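Local coordinates for protein acetyl xylan esterase (Metagenome, PDB 6XYC) that removes acetyl and feruloyl groups from complex natural xylans as a bifunctional carbohydrate esterase of the alpha/beta-hydrolase fold, at residues S48-N53 / A191-K196; I77-S82 / P88-D93; W205-L208 / I212-V215. One frame throughout, in Å; residues are numbered along the deposited sequence.

Interaction 1: residues S48-N53 / A191-K196. With AES (4-(2-aminoethyl)benzenesulfonyl fluoride), chain B.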
ATOM      1  N   SER A  48      10.024  -3.124   0.321  1.00 20.12           N
ATOM      2  CA  SER A  48      11.402  -3.007  -0.143  1.00 22.89           C
ATOM      3  C   SER A  48      12.146  -1.858   0.522  1.00 23.88           C
ATOM      4  O   SER A  48      13.159  -1.392  -0.008  1.00 20.02           O
ATOM      5  CB  SER A  48      11.430  -2.792  -1.655  1.00 22.86           C
ATOM      6  OG  SER A  48      11.015  -1.469  -1.975  1.00 23.74           O
ATOM      7  N   ALA A  49      11.659  -1.394   1.677  1.00 21.48           N
ATOM      8  CA  ALA A  49      12.191  -0.185   2.308  1.00 22.86           C
ATOM      9  C   ALA A  49      12.220   0.973   1.309  1.00 23.15           C
ATOM     10  O   ALA A  49      13.101   1.833   1.354  1.00 21.52           O
ATOM     11  CB  ALA A  49      13.580  -0.432   2.900  1.00 24.02           C
ATOM     12  N   TRP A  50      11.255   0.974   0.382  1.00 20.76           N
ATOM     13  CA  TRP A  50      11.086   1.966  -0.682  1.00 23.27           C
ATOM     14  C   TRP A  50      12.188   1.918  -1.740  1.00 22.24           C
ATOM     15  O   TRP A  50      12.202   2.767  -2.643  1.00 22.58           O
ATOM     16  CB  TRP A  50      10.988   3.393  -0.122  1.00 21.54           C
ATOM     17  CG  TRP A  50       9.831   3.582   0.823  1.00 22.58           C
ATOM     18  CD1 TRP A  50       8.505   3.600   0.500  1.00 24.75           C
ATOM     19  CD2 TRP A  50       9.901   3.774   2.240  1.00 21.37           C
ATOM     20  NE1 TRP A  50       7.744   3.782   1.629  1.00 23.34           N
ATOM     21  CE2 TRP A  50       8.577   3.896   2.711  1.00 24.05           C
ATOM     22  CE3 TRP A  50      10.953   3.851   3.157  1.00 22.63           C
ATOM     23  CZ2 TRP A  50       8.280   4.093   4.057  1.00 23.82           C
ATOM     24  CZ3 TRP A  50      10.655   4.048   4.491  1.00 23.39           C
ATOM     25  CH2 TRP A  50       9.331   4.161   4.930  1.00 24.45           C
ATOM     26  N   PHE A  51      13.092   0.930  -1.680  1.00 20.10           N
ATOM     27  CA  PHE A  51      14.254   0.938  -2.563  1.00 21.30           C
ATOM     28  C   PHE A  51      13.977   0.301  -3.923  1.00 22.93           C
ATOM     29  O   PHE A  51      14.658   0.631  -4.900  1.00 25.31           O
ATOM     30  CB  PHE A  51      15.442   0.200  -1.929  1.00 23.85           C
ATOM     31  CG  PHE A  51      16.145   0.964  -0.838  1.00 26.78           C
ATOM     32  CD1 PHE A  51      16.419   2.316  -0.967  1.00 30.08           C
ATOM     33  CD2 PHE A  51      16.539   0.308   0.321  1.00 27.24           C
ATOM     34  CE1 PHE A  51      17.064   3.012   0.042  1.00 29.43           C
ATOM     35  CE2 PHE A  51      17.183   0.991   1.336  1.00 28.17           C
ATOM     36  CZ  PHE A  51      17.454   2.345   1.193  1.00 27.85           C
ATOM     37  N   ALA A  52      13.021  -0.619  -4.018  1.00 20.75           N
ATOM     38  CA  ALA A  52      12.838  -1.393  -5.244  1.00 22.57           C
ATOM     39  C   ALA A  52      11.841  -0.711  -6.174  1.00 25.00           C
ATOM     40  O   ALA A  52      10.843  -0.140  -5.726  1.00 24.30           O
ATOM     41  CB  ALA A  52      12.363  -2.811  -4.924  1.00 23.02           C
ATOM     42  N   ASN A  53      12.122  -0.777  -7.478  1.00 24.33           N
ATOM     43  CA  ASN A  53      11.232  -0.222  -8.492  1.00 25.65           C
ATOM     44  C   ASN A  53      10.741  -1.275  -9.479  1.00 26.20           C
ATOM     45  O   ASN A  53      10.164  -0.919 -10.514  1.00 23.81           O
ATOM     46  CB  ASN A  53      11.929   0.921  -9.249  1.00 23.63           C
ATOM     47  CG  ASN A  53      13.138   0.451 -10.054  1.00 26.14           C
ATOM     48  OD1 ASN A  53      13.404  -0.745 -10.170  1.00 24.35           O
ATOM     49  ND2 ASN A  53      13.874   1.405 -10.611  1.00 29.39           N
ATOM     50  N   ALA A 191      15.411   8.066   5.635  1.00 24.21           N
ATOM     51  CA  ALA A 191      16.288   9.191   5.318  1.00 25.97           C
ATOM     52  C   ALA A 191      16.470   9.320   3.811  1.00 26.99           C
ATOM     53  O   ALA A 191      16.419  10.426   3.261  1.00 26.82           O
ATOM     54  CB  ALA A 191      17.644   9.022   6.010  1.00 24.74           C
ATOM     55  N   VAL A 192      16.665   8.193   3.124  1.00 24.67           N
ATOM     56  CA  VAL A 192      16.782   8.213   1.668  1.00 25.28           C
ATOM     57  C   VAL A 192      15.488   8.711   1.041  1.00 26.98           C
ATOM     58  O   VAL A 192      15.501   9.491   0.080  1.00 26.49           O
ATOM     59  CB  VAL A 192      17.156   6.809   1.155  1.00 25.61           C
ATOM     60  CG1 VAL A 192      17.228   6.794  -0.361  1.00 28.49           C
ATOM     61  CG2 VAL A 192      18.471   6.348   1.771  1.00 24.99           C
ATOM     62  N   LEU A 193      14.349   8.270   1.583  1.00 24.04           N
ATOM     63  CA  LEU A 193      13.059   8.665   1.038  1.00 22.46           C
ATOM     64  C   LEU A 193      12.873  10.175   1.059  1.00 25.79           C
ATOM     65  O   LEU A 193      12.225  10.730   0.163  1.00 25.34           O
ATOM     66  CB  LEU A 193      11.934   7.990   1.832  1.00 23.61           C
ATOM     67  CG  LEU A 193      10.482   8.187   1.428  1.00 23.54           C
ATOM     68  CD1 LEU A 193      10.239   7.612   0.039  1.00 24.86           C
ATOM     69  CD2 LEU A 193       9.555   7.532   2.447  1.00 25.25           C
ATOM     70  N   ILE A 194      13.424  10.861   2.056  1.00 26.40           N
ATOM     71  CA  ILE A 194      13.224  12.298   2.197  1.00 27.26           C
ATOM     72  C   ILE A 194      14.413  13.089   1.652  1.00 32.03           C
ATOM     73  O   ILE A 194      14.567  14.269   1.978  1.00 30.20           O
ATOM     74  CB  ILE A 194      12.914  12.697   3.649  1.00 25.65           C
ATOM     75  CG1 ILE A 194      14.062  12.352   4.598  1.00 27.43           C
ATOM     76  CG2 ILE A 194      11.633  12.023   4.122  1.00 28.39           C
ATOM     77  CD1 ILE A 194      13.878  12.901   5.999  1.00 26.72           C
ATOM     78  N   GLY A 195      15.243  12.474   0.814  1.00 28.77           N
ATOM     79  CA  GLY A 195      16.362  13.163   0.211  1.00 30.89           C
ATOM     80  C   GLY A 195      17.674  13.036   0.952  1.00 32.82           C
ATOM     81  O   GLY A 195      18.501  13.942   0.861  1.00 34.63           O
ATOM     82  N   LYS A 196      17.885  11.937   1.684  1.00 29.25           N
ATOM     83  CA  LYS A 196      19.096  11.720   2.492  1.00 33.40           C
ATOM     84  C   LYS A 196      19.330  12.866   3.479  1.00 32.73           C
ATOM     85  O   LYS A 196      20.452  13.353   3.640  1.00 38.84           O
ATOM     86  CB  LYS A 196      20.311  11.498   1.579  1.00 37.42           C
ATOM     87  CG  LYS A 196      20.121  10.303   0.657  1.00 38.60           C
ATOM     88  CD  LYS A 196      21.360  10.007  -0.151  1.00 55.92           C
ATOM     89  CE  LYS A 196      21.092  10.170  -1.636  1.00 53.32           C
ATOM     90  NZ  LYS A 196      20.132   9.153  -2.153  1.00 61.20           N
TER
HETATM   91  C3  AES B 701      12.922  -1.267   6.796  1.00 36.99           C
HETATM   92  C2  AES B 701      12.074  -2.134   6.176  1.00 40.03           C
HETATM   93  C1  AES B 701      10.927  -1.662   5.613  1.00 28.39           C
HETATM   94  S   AES B 701       9.920  -2.819   4.804  1.00 28.32           S
HETATM   95  O1S AES B 701       9.761  -2.444   3.375  1.00 25.03           O
HETATM   96  O2S AES B 701      10.655  -4.073   4.667  1.00 28.77           O
HETATM   97  C6  AES B 701      10.596  -0.346   5.652  1.00 36.78           C
HETATM   98  C5  AES B 701      11.452   0.535   6.281  1.00 40.82           C
HETATM   99  C4  AES B 701      12.617   0.071   6.846  1.00 49.44           C
HETATM  100  C7  AES B 701      13.593   1.054   7.577  1.00 42.50           C
HETATM  101  C8  AES B 701      12.843   1.822   8.694  1.00 35.40           C
HETATM  102  N8  AES B 701      13.833   2.416   9.530  1.00 34.80           N
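The Trp50 indole takes the methyl CD2 of Leu193 over one face, a CH-pi contact in which CD2 stands 3.7 Å from the centroid of the six-membered ring and 11° off its normal. Near the far rim of the same indole, CZ3 lies 4.0 Å from C5 of AES, an oblique approach, and the His125 ring meets the indole with the planes steeply inclined. The Phe51 ring is met differently: Val192 CG1 arrives at its edge, near the ring plane, 3.8 Å from CE1, while the carbonyl oxygen of Ala49 sits over the centre of one face.

Both aromatics project from a type I' turn running from Ser48 to Phe51, which follows strand 39-45 of the alpha/beta-hydrolase sheet and faces helix 189-193. The turn is closed by Phe51 N to Ser48 O at 2.9 Å, and Ser48 OG accepts from Ala52 N at 3.0 Å, nearly straight at 166°. At its start, Ala49 N donates to AES O1S at 2.8 Å; with Ser122 N also bonding AES, this is consistent with an oxyanion hole. Trp50 CG is anti to the carbonyl carbon (chi1 -60°), which directs the indole at Leu193. Replacing Trp50 with alanine would probably leave Leu193 CD2 without its aromatic platform and open a gap between turn and helix beside the ligand.

Interaction 2: residues I77-S82 / P88-D93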
ATOM      1  N   ILE A  77       1.681  -3.494  -8.519  1.00 23.70           N
ATOM      2  CA  ILE A  77       2.240  -2.299  -9.132  1.00 21.61           C
ATOM      3  C   ILE A  77       3.696  -2.123  -8.728  1.00 24.53           C
ATOM      4  O   ILE A  77       4.112  -2.479  -7.620  1.00 24.06           O
ATOM      5  CB  ILE A  77       1.429  -1.036  -8.762  1.00 22.12           C
ATOM      6  CG1 ILE A  77       1.507  -0.764  -7.251  1.00 24.14           C
ATOM      7  CG2 ILE A  77      -0.023  -1.182  -9.192  1.00 21.52           C
ATOM      8  CD1 ILE A  77       0.924   0.572  -6.839  1.00 23.13           C
ATOM      9  N   ASN A  78       4.471  -1.550  -9.647  1.00 22.00           N
ATOM     10  CA  ASN A  78       5.769  -0.978  -9.321  1.00 21.38           C
ATOM     11  C   ASN A  78       5.607   0.479  -8.894  1.00 24.14           C
ATOM     12  O   ASN A  78       4.625   1.142  -9.227  1.00 23.90           O
ATOM     13  CB  ASN A  78       6.718  -1.065 -10.520  1.00 24.04           C
ATOM     14  CG  ASN A  78       7.251  -2.462 -10.751  1.00 24.71           C
ATOM     15  OD1 ASN A  78       7.225  -3.316  -9.867  1.00 23.49           O
ATOM     16  ND2 ASN A  78       7.753  -2.696 -11.957  1.00 27.16           N
ATOM     17  N   HIS A  79       6.582   0.966  -8.129  1.00 23.64           N
ATOM     18  CA  HIS A  79       6.722   2.388  -7.848  1.00 22.84           C
ATOM     19  C   HIS A  79       8.197   2.734  -7.982  1.00 23.34           C
ATOM     20  O   HIS A  79       9.055   1.850  -7.997  1.00 22.62           O
ATOM     21  CB  HIS A  79       6.196   2.774  -6.460  1.00 22.69           C
ATOM     22  CG  HIS A  79       6.951   2.157  -5.328  1.00 22.27           C
ATOM     23  ND1 HIS A  79       8.215   2.563  -4.966  1.00 23.22           N
ATOM     24  CD2 HIS A  79       6.617   1.157  -4.478  1.00 23.45           C
ATOM     25  CE1 HIS A  79       8.628   1.840  -3.940  1.00 24.48           C
ATOM     26  NE2 HIS A  79       7.677   0.979  -3.624  1.00 22.58           N
ATOM     27  N   ARG A  80       8.493   4.024  -8.108  1.00 23.82           N
ATOM     28  CA  ARG A  80       9.874   4.444  -8.295  1.00 22.94           C
ATOM     29  C   ARG A  80      10.675   4.241  -7.013  1.00 23.44           C
ATOM     30  O   ARG A  80      10.145   4.317  -5.900  1.00 23.05           O
ATOM     31  CB  ARG A  80       9.944   5.908  -8.722  1.00 25.12           C
ATOM     32  CG  ARG A  80       9.722   6.135 -10.203  1.00 27.73           C
ATOM     33  CD  ARG A  80       9.614   7.620 -10.505  1.00 26.03           C
ATOM     34  NE  ARG A  80       8.366   8.178 -10.007  1.00 26.89           N
ATOM     35  CZ  ARG A  80       8.085   9.477  -9.962  1.00 28.09           C
ATOM     36  NH1 ARG A  80       8.969  10.366 -10.397  1.00 28.15           N
ATOM     37  NH2 ARG A  80       6.916   9.890  -9.487  1.00 28.25           N
ATOM     38  N   SER A  81      11.968   3.976  -7.185  1.00 23.16           N
ATOM     39  CA  SER A  81      12.861   3.796  -6.050  1.00 23.80           C
ATOM     40  C   SER A  81      13.117   5.124  -5.349  1.00 24.75           C
ATOM     41  O   SER A  81      13.214   6.179  -5.987  1.00 27.77           O
ATOM     42  CB  SER A  81      14.191   3.193  -6.516  1.00 25.16           C
ATOM     43  OG  SER A  81      15.171   3.235  -5.488  1.00 26.77           O
ATOM     44  N   SER A  82      13.218   5.071  -4.021  1.00 23.98           N
ATOM     45  CA  SER A  82      13.625   6.250  -3.271  1.00 22.79           C
ATOM     46  C   SER A  82      14.966   6.779  -3.748  1.00 26.29           C
ATOM     47  O   SER A  82      15.256   7.965  -3.561  1.00 27.74           O
ATOM     48  CB  SER A  82      13.695   5.934  -1.777  1.00 25.35           C
ATOM     49  OG  SER A  82      14.696   4.970  -1.509  1.00 25.11           O
ATOM     50  N   PRO A  88       7.362  13.154  -2.716  1.00 24.31           N
ATOM     51  CA  PRO A  88       6.262  12.173  -2.740  1.00 24.92           C
ATOM     52  C   PRO A  88       6.115  11.335  -4.017  1.00 24.39           C
ATOM     53  O   PRO A  88       5.003  10.918  -4.336  1.00 23.83           O
ATOM     54  CB  PRO A  88       5.032  13.059  -2.586  1.00 24.01           C
ATOM     55  CG  PRO A  88       5.430  14.333  -3.382  1.00 27.24           C
ATOM     56  CD  PRO A  88       6.943  14.467  -3.250  1.00 27.41           C
ATOM     57  N   ALA A  89       7.220  11.098  -4.725  1.00 23.99           N
ATOM     58  CA  ALA A  89       7.142  10.319  -5.954  1.00 25.66           C
ATOM     59  C   ALA A  89       6.380   9.018  -5.735  1.00 25.81           C
ATOM     60  O   ALA A  89       5.525   8.641  -6.544  1.00 22.56           O
ATOM     61  CB  ALA A  89       8.548  10.030  -6.483  1.00 26.17           C
ATOM     62  N   GLN A  90       6.658   8.332  -4.627  1.00 24.10           N
ATOM     63  CA  GLN A  90       6.141   6.983  -4.441  1.00 24.76           C
ATOM     64  C   GLN A  90       4.624   6.965  -4.276  1.00 24.72           C
ATOM     65  O   GLN A  90       3.951   6.074  -4.811  1.00 22.54           O
ATOM     66  CB  GLN A  90       6.827   6.340  -3.237  1.00 23.88           C
ATOM     67  CG  GLN A  90       8.287   5.970  -3.472  1.00 23.28           C
ATOM     68  CD  GLN A  90       9.211   7.171  -3.476  1.00 26.38           C
ATOM     69  OE1 GLN A  90       8.926   8.189  -2.850  1.00 23.52           O
ATOM     70  NE2 GLN A  90      10.325   7.061  -4.193  1.00 22.43           N
ATOM     71  N   ILE A  91       4.062   7.924  -3.540  1.00 23.39           N
ATOM     72  CA  ILE A  91       2.608   7.940  -3.406  1.00 24.29           C
ATOM     73  C   ILE A  91       1.952   8.490  -4.672  1.00 23.64           C
ATOM     74  O   ILE A  91       0.848   8.066  -5.033  1.00 24.89           O
ATOM     75  CB  ILE A  91       2.189   8.728  -2.146  1.00 23.13           C
ATOM     76  CG1 ILE A  91       0.683   8.614  -1.924  1.00 24.90           C
ATOM     77  CG2 ILE A  91       2.600  10.186  -2.250  1.00 26.03           C
ATOM     78  CD1 ILE A  91       0.171   7.176  -1.798  1.00 25.08           C
ATOM     79  N   GLN A  92       2.616   9.407  -5.382  1.00 25.96           N
ATOM     80  CA  GLN A  92       2.104   9.843  -6.677  1.00 27.12           C
ATOM     81  C   GLN A  92       2.050   8.677  -7.655  1.00 24.41           C
ATOM     82  O   GLN A  92       1.130   8.583  -8.477  1.00 23.57           O
ATOM     83  CB  GLN A  92       2.973  10.964  -7.247  1.00 25.84           C
ATOM     84  CG  GLN A  92       2.769  12.310  -6.587  1.00 27.72           C
ATOM     85  CD  GLN A  92       3.431  13.427  -7.363  1.00 30.63           C
ATOM     86  OE1 GLN A  92       3.870  13.235  -8.496  1.00 30.66           O
ATOM     87  NE2 GLN A  92       3.510  14.602  -6.757  1.00 30.87           N
ATOM     88  N   ASP A  93       3.033   7.778  -7.586  1.00 26.19           N
ATOM     89  CA  ASP A  93       3.004   6.582  -8.422  1.00 23.65           C
ATOM     90  C   ASP A  93       1.795   5.721  -8.092  1.00 24.18           C
ATOM     91  O   ASP A  93       1.058   5.291  -8.985  1.00 22.02           O
ATOM     92  CB  ASP A  93       4.298   5.792  -8.233  1.00 22.98           C
ATOM     93  CG  ASP A  93       5.498   6.488  -8.845  1.00 24.45           C
ATOM     94  OD1 ASP A  93       5.301   7.443  -9.621  1.00 25.27           O
ATOM     95  OD2 ASP A  93       6.646   6.083  -8.545  1.00 27.63           O
TER
HETATM   96  O   HOH W   1       6.431  12.869  -9.056  1.00 32.29           O
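The loop leaving strand 73-77 is tied back to the N-terminal part of helix 89-103 chiefly by Arg80 and Asp93. Arg80 grips the carboxylate side-on: NH2 reaches OD1 of Asp93 at 2.9 Å, from above the carboxylate plane, and NE reaches OD2 of Asp93 at 3.1 Å on its syn lone pair. Backbone Arg80 N adds a third hold, meeting Asp93 OD2 at 2.8 Å nearly along the C-O direction. The guanidinium and carboxylate planes are 41° apart, so this is a twisted salt bridge. Ala89 CB covers one guanidinium face, 3.4 Å from NH2 of Arg80, and a water joins NH2 to Gln92 OE1.

These bonds fix the entry to the helical link of a beta-alpha-beta crossover from strand 73-77 to strand 114-120, the parallel strand 39-45 lying between them.

Arg80 O accepts two donors from opposite faces of its carbonyl plane: His79 ND1 at 2.8 Å and Gln90 NE2 at 3.2 Å. The bend at chi2 of Gln90 (75°) carries its amide back toward the loop, where NE2 also donates to Ala85 O. Asp93 OD1 has a further donor in His25 NE2, which probably helps to stabilise the buried carboxylate.

Interaction 3: residues W205-L208 / I212-V215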
ATOM      1  N   TRP A 205       9.348  16.812   7.213  1.00 27.56           N
ATOM      2  CA  TRP A 205       9.444  15.662   6.320  1.00 26.19           C
ATOM      3  C   TRP A 205       8.914  14.406   7.000  1.00 27.23           C
ATOM      4  O   TRP A 205       8.143  13.641   6.409  1.00 24.89           O
ATOM      5  CB  TRP A 205      10.893  15.465   5.871  1.00 27.01           C
ATOM      6  CG  TRP A 205      11.283  16.345   4.722  1.00 30.96           C
ATOM      7  CD1 TRP A 205      12.068  17.462   4.773  1.00 32.56           C
ATOM      8  CD2 TRP A 205      10.903  16.186   3.349  1.00 30.11           C
ATOM      9  NE1 TRP A 205      12.201  18.003   3.518  1.00 31.92           N
ATOM     10  CE2 TRP A 205      11.493  17.240   2.627  1.00 32.26           C
ATOM     11  CE3 TRP A 205      10.120  15.253   2.660  1.00 28.45           C
ATOM     12  CZ2 TRP A 205      11.332  17.387   1.254  1.00 34.67           C
ATOM     13  CZ3 TRP A 205       9.956  15.404   1.296  1.00 27.24           C
ATOM     14  CH2 TRP A 205      10.561  16.463   0.607  1.00 32.00           C
ATOM     15  N   VAL A 206       9.306  14.187   8.258  1.00 25.80           N
ATOM     16  CA  VAL A 206       8.880  12.981   8.961  1.00 24.28           C
ATOM     17  C   VAL A 206       7.365  12.952   9.092  1.00 24.39           C
ATOM     18  O   VAL A 206       6.737  11.895   8.962  1.00 23.93           O
ATOM     19  CB  VAL A 206       9.566  12.882  10.334  1.00 23.84           C
ATOM     20  CG1 VAL A 206       8.938  11.759  11.162  1.00 25.68           C
ATOM     21  CG2 VAL A 206      11.057  12.648  10.172  1.00 24.21           C
ATOM     22  N   LYS A 207       6.749  14.108   9.349  1.00 23.13           N
ATOM     23  CA  LYS A 207       5.295  14.143   9.456  1.00 23.55           C
ATOM     24  C   LYS A 207       4.644  13.784   8.127  1.00 23.04           C
ATOM     25  O   LYS A 207       3.645  13.055   8.093  1.00 22.14           O
ATOM     26  CB  LYS A 207       4.812  15.519   9.918  1.00 25.55           C
ATOM     27  CG  LYS A 207       3.307  15.562  10.176  1.00 27.41           C
ATOM     28  CD  LYS A 207       2.796  16.951  10.527  1.00 29.03           C
ATOM     29  CE  LYS A 207       1.343  16.874  10.998  1.00 32.17           C
ATOM     30  NZ  LYS A 207       0.682  18.200  11.082  1.00 35.47           N
ATOM     31  N   LEU A 208       5.202  14.280   7.020  1.00 22.91           N
ATOM     32  CA  LEU A 208       4.570  14.139   5.714  1.00 24.08           C
ATOM     33  C   LEU A 208       4.836  12.793   5.050  1.00 23.69           C
ATOM     34  O   LEU A 208       4.220  12.506   4.019  1.00 22.74           O
ATOM     35  CB  LEU A 208       5.028  15.259   4.782  1.00 24.66           C
ATOM     36  CG  LEU A 208       4.592  16.670   5.183  1.00 25.34           C
ATOM     37  CD1 LEU A 208       5.104  17.701   4.213  1.00 29.56           C
ATOM     38  CD2 LEU A 208       3.058  16.731   5.295  1.00 28.97           C
ATOM     39  N   ILE A 212       0.157   7.987   9.734  1.00 23.48           N
ATOM     40  CA  ILE A 212      -0.496   8.016  11.035  1.00 21.90           C
ATOM     41  C   ILE A 212      -0.976   9.421  11.366  1.00 26.50           C
ATOM     42  O   ILE A 212      -1.930   9.597  12.137  1.00 24.59           O
ATOM     43  CB  ILE A 212       0.480   7.478  12.114  1.00 22.44           C
ATOM     44  CG1 ILE A 212      -0.268   7.144  13.402  1.00 24.44           C
ATOM     45  CG2 ILE A 212       1.601   8.481  12.371  1.00 24.00           C
ATOM     46  CD1 ILE A 212       0.574   6.353  14.392  1.00 21.50           C
ATOM     47  N   ASN A 213      -0.355  10.437  10.771  1.00 22.13           N
ATOM     48  CA  ASN A 213      -0.680  11.811  11.117  1.00 25.50           C
ATOM     49  C   ASN A 213      -1.971  12.323  10.486  1.00 24.53           C
ATOM     50  O   ASN A 213      -2.445  13.391  10.884  1.00 27.18           O
ATOM     51  CB  ASN A 213       0.454  12.748  10.691  1.00 24.12           C
ATOM     52  CG  ASN A 213       1.697  12.583  11.530  1.00 25.84           C
ATOM     53  OD1 ASN A 213       2.788  12.377  11.001  1.00 26.69           O
ATOM     54  ND2 ASN A 213       1.546  12.676  12.849  1.00 25.89           N
ATOM     55  N   PHE A 214      -2.553  11.604   9.529  1.00 26.40           N
ATOM     56  CA  PHE A 214      -3.649  12.132   8.729  1.00 26.30           C
ATOM     57  C   PHE A 214      -4.906  11.281   8.812  1.00 27.35           C
ATOM     58  O   PHE A 214      -5.826  11.466   8.009  1.00 28.47           O
ATOM     59  CB  PHE A 214      -3.146  12.287   7.299  1.00 27.66           C
ATOM     60  CG  PHE A 214      -1.815  12.987   7.217  1.00 25.22           C
ATOM     61  CD1 PHE A 214      -1.735  14.357   7.409  1.00 24.94           C
ATOM     62  CD2 PHE A 214      -0.646  12.277   6.987  1.00 26.25           C
ATOM     63  CE1 PHE A 214      -0.521  15.007   7.346  1.00 27.18           C
ATOM     64  CE2 PHE A 214       0.576  12.922   6.923  1.00 27.34           C
ATOM     65  CZ  PHE A 214       0.637  14.291   7.104  1.00 25.09           C
ATOM     66  N   VAL A 215      -4.991  10.399   9.805  1.00 26.45           N
ATOM     67  CA  VAL A 215      -6.161   9.550   9.982  1.00 28.36           C
ATOM     68  C   VAL A 215      -7.357  10.409  10.370  1.00 29.32           C
ATOM     69  O   VAL A 215      -7.263  11.282  11.244  1.00 27.71           O
ATOM     70  CB  VAL A 215      -5.876   8.479  11.042  1.00 26.48           C
ATOM     71  CG1 VAL A 215      -7.059   7.543  11.182  1.00 29.71           C
ATOM     72  CG2 VAL A 215      -4.614   7.713  10.680  1.00 25.39           C
TER
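Carbonyl-to-ring approach comes first between the end of helix 203-208 and the segment 212-215: the backbone oxygen of Lys207 lies 3.3 Å from CE2 of Phe214 and 3.4 Å from CZ of the same ring. The oxygen comes in obliquely, toward neighbouring C-H groups of the phenyl.

Apolar packing continues from CZ of Phe214 to the methyl CD2 of Leu208, 3.9 Å away and again oblique to the ring. Leu208 CB points away from the segment 212-215, and the branch turns back far enough for CD2 to touch the phenyl. Within its own segment, Phe214 has Asn213 CB over the centre of one ring face, 3.7 Å above the plane. Leu208 and Phe214 both also rest on Leu139 of strand 138-141, so the contact lies against the small two-stranded antiparallel sheet.

Contacts around the Asn213 side chain form the third group. Lys207 CG, placed opposite the backbone nitrogen (chi1 -174°), comes within 3.6 Å of CG of Asn213, and the rest of the lysine runs on extended.

Polar bonding at this helix end reaches beyond the contact: Leu208 O accepts from Trp87 NE1, and Val206 O is bonded to Ser210 OG. Ile212, on the other side of the bend, packs on Asn240 and Val244 of helix 236-248. The meeting of Leu208 with Phe214 implies that van der Waals packing helps to hold the turn of chain after helix 203-208, perhaps with weak attraction between the Lys207 carbonyl oxygen and the phenyl C-H groups.

Interactions 1 and 2 are neighbours, their centres 10 Å apart, with interaction 2 nested in the chain loop that interaction 1 closes. They share a seam: Trp50 O and Ser82 N, 2.9 Å apart, probably form a hydrogen bond, and Leu193 CD1 packs 3.2 Å from Gln90 OE1. Interaction 1 meets the AES pocket directly; interaction 2 stands behind it, the His79 side chain about 8 Å from the ligand. Interaction 3 is centred about 17 Å from each of the others. It reaches interaction 1 through Ile194 CG2 and Trp205 CE3, 3.9 Å apart, whereas its nearest atoms to interaction 2 are about 5 Å away.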